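Local coordinates for protein bacterioferritin (Rhodobacter capsulatus, PDB 1JGC) that probably stores iron, oxidising Fe(2+) with dioxygen at a ferroxidase centre and laying down the Fe(3+) mineral inside a shell of 24 subunits, at residues E51-L65 against D113-E127. Sequence-based numbering, arbitrary orientation.
Sequences EMGHADKIIARILFL and DIVSKNIFESLITDE. With HEM (protoporphyrin IX containing Fe), chain D.
Ser116 OG is gripped side-on by two nitrogens of Arg61: NE at 2.9 Å, with an N-H...O angle of 155°, and NH2 at 3.1 Å, both nearly in the guanidinium plane. Ser116 OG in turn donates to Asp113 OD2 at 2.7 Å, and Arg61 NH2 adds a salt bridge to Asp113 OD1 whose hydrogen bond is weak. Ser116 N caps onto Asp113 OD1, so the N-cap carboxylate is held by its own helix and by Arg61 of the other. The arginine gets there with CG anti to its N (chi1 -180°) and a bend at chi2; Leu65 CD2 and Val115 CG1 lie over opposite guanidinium faces, and NH1 pairs with Glu128 of a neighbouring subunit. With an alanine here, Ser116 OG would probably lose both guanidinium donors, and Asp113 and that glutamate their positive partner.

The helices run antiparallel (167°), and further along Leu123 branches both ways: CD1 meets Ile58 CD1 at 3.7 Å, while CD2 makes a CH-pi contact over the His54 face. His54 NE2 gives a weak bond (3.0 Å) to Asp126 OD2, which meets the ring obliquely although ring and carboxylate planes are nearly parallel.

Glu51, His54 and Glu127 are iron ligands of the ferroxidase site, metal-free here; the two like-charged carboxylates face each other across this four-helix bundle, and bound iron would probably offset their repulsion.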
loop_
_atom_site.group_PDB
_atom_site.type_symbol
_atom_site.label_atom_id
_atom_site.label_comp_id
_atom_site.label_asym_id
_atom_site.label_seq_id
_atom_site.Cartn_x
_atom_site.Cartn_y
_atom_site.Cartn_z
ATOM N N GLU A 51 13.038 -6.302 40.860
ATOM C CA GLU A 51 14.046 -6.811 41.766
ATOM C C GLU A 51 14.860 -7.927 41.125
ATOM O O GLU A 51 16.047 -8.072 41.398
ATOM C CB GLU A 51 13.402 -7.308 43.063
ATOM C CG GLU A 51 12.731 -6.212 43.884
ATOM C CD GLU A 51 13.654 -5.031 44.148
ATOM O OE1 GLU A 51 14.782 -5.245 44.650
ATOM O OE2 GLU A 51 13.247 -3.886 43.850
ATOM N N MET A 52 14.222 -8.729 40.285
ATOM C CA MET A 52 14.939 -9.804 39.626
ATOM C C MET A 52 16.060 -9.169 38.822
ATOM O O MET A 52 17.182 -9.674 38.790
ATOM C CB MET A 52 13.999 -10.584 38.708
ATOM C CG MET A 52 13.037 -11.501 39.454
ATOM S SD MET A 52 11.765 -12.233 38.382
ATOM C CE MET A 52 10.313 -12.014 39.410
ATOM N N GLY A 53 15.753 -8.044 38.186
ATOM C CA GLY A 53 16.748 -7.342 37.399
ATOM C C GLY A 53 17.907 -6.852 38.254
ATOM O O GLY A 53 19.070 -6.958 37.862
ATOM N N HIS A 54 17.592 -6.305 39.423
ATOM C CA HIS A 54 18.616 -5.817 40.340
ATOM C C HIS A 54 19.517 -6.978 40.734
ATOM O O HIS A 54 20.739 -6.870 40.686
ATOM C CB HIS A 54 17.969 -5.227 41.600
ATOM C CG HIS A 54 17.219 -3.955 41.358
ATOM N ND1 HIS A 54 16.280 -3.466 42.242
ATOM C CD2 HIS A 54 17.290 -3.055 40.349
ATOM C CE1 HIS A 54 15.805 -2.320 41.786
ATOM N NE2 HIS A 54 16.402 -2.047 40.640
ATOM N N ALA A 55 18.900 -8.090 41.117
ATOM C CA ALA A 55 19.631 -9.273 41.534
ATOM C C ALA A 55 20.614 -9.716 40.462
ATOM O O ALA A 55 21.784 -9.973 40.747
ATOM C CB ALA A 55 18.663 -10.397 41.858
ATOM N N ASP A 56 20.141 -9.801 39.226
ATOM C CA ASP A 56 21.002 -10.218 38.129
ATOM C C ASP A 56 22.191 -9.267 37.984
ATOM O O ASP A 56 23.342 -9.695 37.871
ATOM C CB ASP A 56 20.204 -10.272 36.828
ATOM C CG ASP A 56 21.062 -10.636 35.647
ATOM O OD1 ASP A 56 21.813 -11.626 35.749
ATOM O OD2 ASP A 56 20.988 -9.935 34.616
ATOM N N LYS A 57 21.900 -7.977 37.993
ATOM C CA LYS A 57 22.921 -6.947 37.875
ATOM C C LYS A 57 23.995 -7.117 38.972
ATOM O O LYS A 57 25.201 -7.026 38.706
ATOM C CB LYS A 57 22.236 -5.584 37.978
ATOM C CG LYS A 57 23.138 -4.388 37.881
ATOM C CD LYS A 57 22.362 -3.090 38.180
ATOM C CE LYS A 57 21.220 -2.877 37.186
ATOM N NZ LYS A 57 20.444 -1.607 37.431
ATOM N N ILE A 58 23.555 -7.386 40.197
ATOM C CA ILE A 58 24.460 -7.561 41.335
ATOM C C ILE A 58 25.299 -8.836 41.265
ATOM O O ILE A 58 26.469 -8.847 41.652
ATOM C CB ILE A 58 23.664 -7.528 42.660
ATOM C CG1 ILE A 58 23.215 -6.096 42.928
ATOM C CG2 ILE A 58 24.500 -8.065 43.816
ATOM C CD1 ILE A 58 22.399 -5.953 44.150
ATOM N N ILE A 59 24.700 -9.911 40.776
ATOM C CA ILE A 59 25.421 -11.163 40.644
ATOM C C ILE A 59 26.545 -10.974 39.632
ATOM O O ILE A 59 27.648 -11.484 39.814
ATOM C CB ILE A 59 24.485 -12.292 40.171
ATOM C CG1 ILE A 59 23.473 -12.613 41.271
ATOM C CG2 ILE A 59 25.296 -13.528 39.791
ATOM C CD1 ILE A 59 22.398 -13.587 40.857
ATOM N N ALA A 60 26.268 -10.232 38.565
ATOM C CA ALA A 60 27.276 -9.992 37.535
ATOM C C ALA A 60 28.450 -9.183 38.080
ATOM O O ALA A 60 29.608 -9.456 37.771
ATOM C CB ALA A 60 26.655 -9.273 36.339
ATOM N N ARG A 61 28.150 -8.190 38.904
ATOM C CA ARG A 61 29.199 -7.363 39.470
ATOM C C ARG A 61 30.056 -8.196 40.410
ATOM O O ARG A 61 31.272 -8.019 40.474
ATOM C CB ARG A 61 28.595 -6.187 40.226
ATOM C CG ARG A 61 29.612 -5.260 40.848
ATOM C CD ARG A 61 30.493 -4.601 39.806
ATOM N NE ARG A 61 31.449 -3.692 40.432
ATOM C CZ ARG A 61 32.415 -3.057 39.781
ATOM N NH1 ARG A 61 32.560 -3.226 38.471
ATOM N NH2 ARG A 61 33.250 -2.267 40.444
ATOM N N ILE A 62 29.425 -9.108 41.139
ATOM C CA ILE A 62 30.159 -9.957 42.063
ATOM C C ILE A 62 31.137 -10.855 41.307
ATOM O O ILE A 62 32.294 -10.983 41.692
ATOM C CB ILE A 62 29.204 -10.833 42.893
ATOM C CG1 ILE A 62 28.508 -9.977 43.955
ATOM C CG2 ILE A 62 29.968 -11.988 43.520
ATOM C CD1 ILE A 62 27.463 -10.724 44.771
ATOM N N LEU A 63 30.677 -11.473 40.229
ATOM C CA LEU A 63 31.547 -12.351 39.458
ATOM C C LEU A 63 32.711 -11.572 38.863
ATOM O O LEU A 63 33.838 -12.045 38.853
ATOM C CB LEU A 63 30.758 -13.046 38.351
ATOM C CG LEU A 63 29.796 -14.142 38.810
ATOM C CD1 LEU A 63 29.024 -14.670 37.614
ATOM C CD2 LEU A 63 30.577 -15.256 39.478
ATOM N N PHE A 64 32.438 -10.373 38.369
ATOM C CA PHE A 64 33.489 -9.555 37.793
ATOM C C PHE A 64 34.572 -9.250 38.828
ATOM O O PHE A 64 35.755 -9.250 38.502
ATOM C CB PHE A 64 32.909 -8.248 37.263
ATOM C CG PHE A 64 33.948 -7.275 36.806
ATOM C CD1 PHE A 64 34.786 -7.582 35.746
ATOM C CD2 PHE A 64 34.102 -6.052 37.451
ATOM C CE1 PHE A 64 35.767 -6.678 35.334
ATOM C CE2 PHE A 64 35.074 -5.152 37.048
ATOM C CZ PHE A 64 35.911 -5.465 35.985
ATOM N N LEU A 65 34.161 -8.973 40.067
ATOM C CA LEU A 65 35.097 -8.681 41.149
ATOM C C LEU A 65 35.692 -9.974 41.671
ATOM O O LEU A 65 36.342 -9.992 42.709
ATOM C CB LEU A 65 34.399 -7.946 42.296
ATOM C CG LEU A 65 33.894 -6.527 41.989
ATOM C CD1 LEU A 65 33.280 -5.905 43.236
ATOM C CD2 LEU A 65 35.047 -5.670 41.473
ATOM N N ASP A 113 35.869 2.134 45.263
ATOM C CA ASP A 113 35.276 1.312 44.213
ATOM C C ASP A 113 34.125 2.132 43.612
ATOM O O ASP A 113 32.966 2.003 44.010
ATOM C CB ASP A 113 34.743 0.002 44.792
ATOM C CG ASP A 113 34.205 -0.924 43.723
ATOM O OD1 ASP A 113 33.928 -0.436 42.603
ATOM O OD2 ASP A 113 34.052 -2.132 43.996
ATOM N N ILE A 114 34.473 2.982 42.653
ATOM C CA ILE A 114 33.526 3.876 41.994
ATOM C C ILE A 114 32.309 3.198 41.373
ATOM O O ILE A 114 31.172 3.568 41.659
ATOM C CB ILE A 114 34.247 4.695 40.907
ATOM C CG1 ILE A 114 35.457 5.408 41.525
ATOM C CG2 ILE A 114 33.279 5.671 40.255
ATOM C CD1 ILE A 114 35.121 6.338 42.685
ATOM N N VAL A 115 32.544 2.208 40.522
ATOM C CA VAL A 115 31.450 1.512 39.867
ATOM C C VAL A 115 30.504 0.848 40.864
ATOM O O VAL A 115 29.285 1.017 40.774
ATOM C CB VAL A 115 31.974 0.462 38.874
ATOM C CG1 VAL A 115 30.804 -0.221 38.184
ATOM C CG2 VAL A 115 32.883 1.132 37.852
ATOM N N SER A 116 31.039 0.094 41.816
ATOM C CA SER A 116 30.170 -0.539 42.805
ATOM C C SER A 116 29.394 0.518 43.602
ATOM O O SER A 116 28.248 0.303 43.989
ATOM C CB SER A 116 30.984 -1.419 43.754
ATOM O OG SER A 116 31.533 -2.523 43.059
ATOM N N LYS A 117 30.022 1.664 43.836
ATOM C CA LYS A 117 29.376 2.740 44.571
ATOM C C LYS A 117 28.139 3.220 43.814
ATOM O O LYS A 117 27.054 3.353 44.389
ATOM C CB LYS A 117 30.344 3.911 44.760
ATOM C CG LYS A 117 29.765 5.053 45.561
ATOM C CD LYS A 117 30.525 6.352 45.328
ATOM C CE LYS A 117 30.363 6.822 43.896
ATOM N NZ LYS A 117 30.864 8.210 43.701
ATOM N N ASN A 118 28.303 3.482 42.519
ATOM C CA ASN A 118 27.185 3.948 41.714
ATOM C C ASN A 118 26.064 2.926 41.609
ATOM O O ASN A 118 24.910 3.297 41.447
ATOM C CB ASN A 118 27.654 4.360 40.322
ATOM C CG ASN A 118 28.523 5.595 40.356
ATOM O OD1 ASN A 118 28.381 6.434 41.247
ATOM N ND2 ASN A 118 29.422 5.722 39.385
ATOM N N ILE A 119 26.392 1.643 41.692
ATOM C CA ILE A 119 25.351 0.633 41.634
ATOM C C ILE A 119 24.468 0.814 42.868
ATOM O O ILE A 119 23.240 0.756 42.779
ATOM C CB ILE A 119 25.934 -0.786 41.621
ATOM C CG1 ILE A 119 26.562 -1.070 40.256
ATOM C CG2 ILE A 119 24.848 -1.799 41.947
ATOM C CD1 ILE A 119 27.215 -2.432 40.150
ATOM N N PHE A 120 25.085 1.045 44.021
ATOM C CA PHE A 120 24.298 1.252 45.230
ATOM C C PHE A 120 23.540 2.578 45.188
ATOM O O PHE A 120 22.463 2.697 45.781
ATOM C CB PHE A 120 25.176 1.166 46.482
ATOM C CG PHE A 120 25.567 -0.236 46.839
ATOM C CD1 PHE A 120 24.607 -1.158 47.237
ATOM C CD2 PHE A 120 26.891 -0.648 46.756
ATOM C CE1 PHE A 120 24.956 -2.471 47.547
ATOM C CE2 PHE A 120 27.245 -1.962 47.065
ATOM C CZ PHE A 120 26.273 -2.872 47.461
ATOM N N GLU A 121 24.080 3.573 44.488
ATOM C CA GLU A 121 23.366 4.842 44.396
ATOM C C GLU A 121 22.170 4.626 43.472
ATOM O O GLU A 121 21.101 5.219 43.649
ATOM C CB GLU A 121 24.267 5.956 43.862
ATOM C CG GLU A 121 25.453 6.246 44.750
ATOM C CD GLU A 121 25.842 7.714 44.754
ATOM O OE1 GLU A 121 25.398 8.449 43.850
ATOM O OE2 GLU A 121 26.599 8.132 45.659
ATOM N N SER A 122 22.348 3.752 42.490
ATOM C CA SER A 122 21.269 3.447 41.567
ATOM C C SER A 122 20.188 2.655 42.326
ATOM O O SER A 122 18.997 2.939 42.196
ATOM C CB SER A 122 21.806 2.647 40.378
ATOM O OG SER A 122 20.747 2.160 39.579
ATOM N N LEU A 123 20.603 1.677 43.126
ATOM C CA LEU A 123 19.646 0.900 43.900
ATOM C C LEU A 123 18.913 1.791 44.906
ATOM O O LEU A 123 17.693 1.695 45.066
ATOM C CB LEU A 123 20.348 -0.238 44.631
ATOM C CG LEU A 123 20.891 -1.379 43.763
ATOM C CD1 LEU A 123 21.693 -2.347 44.636
ATOM C CD2 LEU A 123 19.739 -2.109 43.075
ATOM N N ILE A 124 19.655 2.659 45.585
ATOM C CA ILE A 124 19.059 3.570 46.558
ATOM C C ILE A 124 18.008 4.419 45.861
ATOM O O ILE A 124 16.916 4.607 46.387
ATOM C CB ILE A 124 20.133 4.498 47.201
ATOM C CG1 ILE A 124 21.006 3.687 48.165
ATOM C CG2 ILE A 124 19.469 5.672 47.930
ATOM C CD1 ILE A 124 22.190 4.447 48.707
ATOM N N THR A 125 18.341 4.920 44.672
ATOM C CA THR A 125 17.406 5.742 43.911
ATOM C C THR A 125 16.136 4.967 43.545
ATOM O O THR A 125 15.038 5.486 43.697
ATOM C CB THR A 125 18.053 6.296 42.626
ATOM O OG1 THR A 125 19.231 7.033 42.971
ATOM C CG2 THR A 125 17.095 7.231 41.911
ATOM N N ASP A 126 16.277 3.729 43.075
ATOM C CA ASP A 126 15.101 2.931 42.730
ATOM C C ASP A 126 14.252 2.634 43.970
ATOM O O ASP A 126 13.026 2.728 43.931
ATOM C CB ASP A 126 15.494 1.595 42.091
ATOM C CG ASP A 126 16.181 1.757 40.753
ATOM O OD1 ASP A 126 15.933 2.769 40.058
ATOM O OD2 ASP A 126 16.963 0.851 40.386
ATOM N N GLU A 127 14.901 2.264 45.069
ATOM C CA GLU A 127 14.157 1.954 46.274
ATOM C C GLU A 127 13.419 3.176 46.829
ATOM O O GLU A 127 12.308 3.049 47.340
ATOM C CB GLU A 127 15.082 1.332 47.326
ATOM C CG GLU A 127 14.776 -0.152 47.626
ATOM C CD GLU A 127 14.985 -1.099 46.426
ATOM O OE1 GLU A 127 14.305 -0.943 45.374
ATOM O OE2 GLU A 127 15.835 -2.024 46.536
HETATM C CHA HEM D . 11.369 -13.469 34.643
HETATM C CHB HEM D . 15.619 -13.571 36.977
HETATM C CHC HEM D . 13.406 -15.649 40.695
HETATM C CHD HEM D . 9.359 -16.127 38.147
HETATM C C1A HEM D . 12.658 -13.139 35.057
HETATM C C2A HEM D . 13.474 -12.018 34.633
HETATM C C3A HEM D . 14.770 -12.317 35.001
HETATM C C4A HEM D . 14.632 -13.301 36.050
HETATM C CMA HEM D . 16.051 -11.559 34.606
HETATM C CAA HEM D . 13.028 -10.622 34.200
HETATM C CBA HEM D . 12.055 -10.489 33.042
HETATM C CGA HEM D . 12.637 -10.959 31.734
HETATM O O1A HEM D . 11.894 -10.936 30.724
HETATM O O2A HEM D . 13.830 -11.346 31.712
HETATM C C1B HEM D . 15.401 -14.138 38.218
HETATM C C2B HEM D . 16.401 -14.261 39.267
HETATM C C3B HEM D . 15.802 -14.921 40.309
HETATM C C4B HEM D . 14.400 -15.095 39.922
HETATM C CMB HEM D . 17.835 -13.732 39.242
HETATM C CAB HEM D . 16.456 -15.240 41.498
HETATM C CBB HEM D . 16.313 -16.414 42.218
HETATM C C1C HEM D . 12.083 -15.848 40.372
HETATM C C2C HEM D . 11.081 -16.314 41.309
HETATM C C3C HEM D . 9.905 -16.446 40.604
HETATM C C4C HEM D . 10.238 -16.104 39.221
HETATM C CMC HEM D . 11.308 -16.588 42.806
HETATM C CAC HEM D . 8.645 -16.782 41.105
HETATM C CBC HEM D . 8.375 -17.558 42.220
HETATM C C1D HEM D . 9.555 -15.504 36.928
HETATM C C2D HEM D . 8.549 -15.404 35.881
HETATM C C3D HEM D . 9.110 -14.651 34.867
HETATM C C4D HEM D . 10.447 -14.251 35.328
HETATM C CMD HEM D . 7.143 -16.019 35.884
HETATM C CAD HEM D . 8.436 -14.476 33.502
HETATM C CBD HEM D . 7.948 -13.092 33.116
HETATM C CGD HEM D . 7.108 -13.099 31.837
HETATM O O1D HEM D . 7.551 -13.703 30.828
HETATM O O2D HEM D . 6.011 -12.489 31.841
HETATM N NA HEM D . 13.289 -13.673 36.170
HETATM N NB HEM D . 14.160 -14.608 38.649
HETATM N NC HEM D . 11.530 -15.580 39.143
HETATM N ND HEM D . 10.712 -14.800 36.580
HETATM FE FE HEM D . 12.416 -14.627 37.643
#